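Local atomic coordinates of galectin (Danio rerio, PDB entry 6E20), a protein that binds galactose-containing glycans as a galectin-1-type lectin and probably recognises glycoproteins in zebrafish innate immunity. Residues B[11-16]-B[89-93]. Residues are numbered along the deposited sequence; the frame is centred on the assembly and turned at random.
Sequences FKVGQT and ITFTN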
loop_
_atom_site.group_PDB
_atom_site.type_symbol
_atom_site.label_atom_id
_atom_site.label_comp_id
_atom_site.label_asym_id
_atom_site.label_seq_id
_atom_site.Cartn_x
_atom_site.Cartn_y
_atom_site.Cartn_z
ATOM N N PHE B 11 3.350 -8.870 -5.752
ATOM C CA PHE B 11 2.103 -9.667 -5.859
ATOM C C PHE B 11 2.396 -10.874 -6.754
ATOM O O PHE B 11 2.609 -10.697 -7.978
ATOM C CB PHE B 11 0.991 -8.787 -6.431
ATOM C CG PHE B 11 -0.360 -9.434 -6.570
ATOM C CD1 PHE B 11 -0.823 -10.353 -5.640
ATOM C CD2 PHE B 11 -1.197 -9.066 -7.620
ATOM C CE1 PHE B 11 -2.083 -10.917 -5.773
ATOM C CE2 PHE B 11 -2.453 -9.630 -7.756
ATOM C CZ PHE B 11 -2.895 -10.544 -6.821
ATOM N N LYS B 12 2.433 -12.053 -6.139
ATOM C CA LYS B 12 2.877 -13.310 -6.797
ATOM C C LYS B 12 1.683 -14.245 -6.982
ATOM O O LYS B 12 0.691 -14.135 -6.235
ATOM C CB LYS B 12 3.958 -13.996 -5.961
ATOM C CG LYS B 12 5.110 -13.100 -5.505
ATOM C CD LYS B 12 6.074 -13.763 -4.517
ATOM C CE LYS B 12 6.491 -15.171 -4.913
ATOM N NZ LYS B 12 7.304 -15.840 -3.864
ATOM N N VAL B 13 1.818 -15.179 -7.924
ATOM C CA VAL B 13 0.857 -16.298 -8.130
ATOM C C VAL B 13 0.635 -16.999 -6.790
ATOM O O VAL B 13 1.642 -17.414 -6.198
ATOM C CB VAL B 13 1.380 -17.250 -9.223
ATOM C CG1 VAL B 13 0.867 -18.679 -9.065
ATOM C CG2 VAL B 13 1.036 -16.678 -10.585
ATOM N N GLY B 14 -0.608 -17.024 -6.303
ATOM C CA GLY B 14 -1.030 -17.767 -5.104
ATOM C C GLY B 14 -1.453 -16.865 -3.962
ATOM O O GLY B 14 -2.039 -17.370 -2.994
ATOM N N GLN B 15 -1.128 -15.580 -4.010
ATOM C CA GLN B 15 -1.493 -14.644 -2.917
ATOM C C GLN B 15 -2.843 -14.009 -3.261
ATOM O O GLN B 15 -3.224 -14.021 -4.433
ATOM C CB GLN B 15 -0.427 -13.560 -2.754
ATOM C CG GLN B 15 0.992 -14.093 -2.634
ATOM C CD GLN B 15 1.996 -12.981 -2.465
ATOM O OE1 GLN B 15 2.260 -12.222 -3.387
ATOM N NE2 GLN B 15 2.583 -12.901 -1.290
ATOM N N THR B 16 -3.554 -13.486 -2.268
ATOM C CA THR B 16 -4.728 -12.616 -2.517
ATOM C C THR B 16 -4.281 -11.176 -2.283
ATOM O O THR B 16 -3.560 -10.910 -1.294
ATOM C CB THR B 16 -5.940 -13.000 -1.662
ATOM O OG1 THR B 16 -5.897 -14.412 -1.449
ATOM C CG2 THR B 16 -7.251 -12.630 -2.324
ATOM N N ILE B 89 -8.220 -9.895 -5.336
ATOM C CA ILE B 89 -7.642 -10.363 -6.626
ATOM C C ILE B 89 -6.688 -11.500 -6.304
ATOM O O ILE B 89 -5.745 -11.277 -5.516
ATOM C CB ILE B 89 -6.957 -9.220 -7.398
ATOM C CG1 ILE B 89 -7.936 -8.060 -7.591
ATOM C CG2 ILE B 89 -6.371 -9.702 -8.731
ATOM C CD1 ILE B 89 -7.405 -6.958 -8.445
ATOM N N THR B 90 -6.978 -12.665 -6.874
ATOM C CA THR B 90 -6.111 -13.855 -6.906
ATOM C C THR B 90 -5.594 -14.017 -8.337
ATOM O O THR B 90 -6.362 -13.770 -9.279
ATOM C CB THR B 90 -6.933 -15.084 -6.503
ATOM O OG1 THR B 90 -7.544 -14.791 -5.245
ATOM C CG2 THR B 90 -6.084 -16.322 -6.398
ATOM N N PHE B 91 -4.376 -14.484 -8.547
ATOM C CA PHE B 91 -4.016 -14.887 -9.929
ATOM C C PHE B 91 -3.120 -16.108 -9.981
ATOM O O PHE B 91 -2.459 -16.489 -8.999
ATOM C CB PHE B 91 -3.388 -13.744 -10.728
ATOM C CG PHE B 91 -1.937 -13.449 -10.468
ATOM C CD1 PHE B 91 -1.534 -12.901 -9.260
ATOM C CD2 PHE B 91 -1.003 -13.586 -11.480
ATOM C CE1 PHE B 91 -0.204 -12.557 -9.047
ATOM C CE2 PHE B 91 0.324 -13.233 -11.270
ATOM C CZ PHE B 91 0.721 -12.720 -10.054
ATOM N N THR B 92 -3.133 -16.664 -11.183
ATOM C CA THR B 92 -2.399 -17.861 -11.626
ATOM C C THR B 92 -1.689 -17.410 -12.895
ATOM O O THR B 92 -2.038 -16.311 -13.378
ATOM C CB THR B 92 -3.384 -19.020 -11.846
ATOM O OG1 THR B 92 -4.313 -18.593 -12.849
ATOM C CG2 THR B 92 -4.152 -19.405 -10.599
ATOM N N ASN B 93 -0.796 -18.231 -13.444
ATOM C CA ASN B 93 -0.174 -17.972 -14.769
ATOM C C ASN B 93 -1.287 -17.660 -15.777
ATOM O O ASN B 93 -1.044 -16.866 -16.708
ATOM C CB ASN B 93 0.628 -19.174 -15.271
ATOM C CG ASN B 93 1.811 -19.517 -14.393
ATOM O OD1 ASN B 93 2.944 -19.552 -14.870
ATOM N ND2 ASN B 93 1.568 -19.790 -13.121
#
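Phe91 turns the CD1-CE1 edge of its ring onto a face of Phe11, an edge-to-face pair with centroids 4.8 Å apart and planes at 55°. Phe91 CE1 stands over the centre of the Phe11 ring, and the two side chains run past each other in opposite directions. The side chain of Phe11 extends with CG anti to the backbone N (chi1 -178°), which carries the far end of the ring to the strand ending at Phe91: Phe11 CZ lies 3.2 Å from Ile89 O, near the ring plane, and Phe11 CE2 packs 4.0 Å from Ile89 CG2. Phe91 CG sits between its own N and carbonyl carbon; this chi1 of 79° turns the CE1-CZ end of the ring against the backbone of Phe11 to Val13, Phe91 CZ 3.5 Å from Phe11 O near the ring plane. Val13 crosses the Phe91 side chain at about a right angle, its CG2 over one face, offset toward the rim, in a CH-pi contact 4.0 Å from the centroid of the Phe91 ring. The galectin fold is a beta-sandwich, and here the chain leaves strand 9-12 of one sheet through a type II turn, Lys12 to Gln15, to enter strand 16-23 of the other, beside 85-91. Gly14, whose positive phi suits the turn, gives a weak N-H bond to Phe91 O, which Val13 CA also approaches. Within the turn, Lys12 N donates to Gln15 OE1 at 2.8 Å, holding the Gln15 side-chain amide back against the turn's own backbone. Gln15 O and Phe91 N are buried without a polar partner. At the far end of the contact Thr16 CG2 lies 3.6 Å from Thr90 OG1. Phe11 and Ile89 both touch Ile34, on the sheet that holds Phe11, while the Phe91 ring also meets Phe96, their planes nearly parallel.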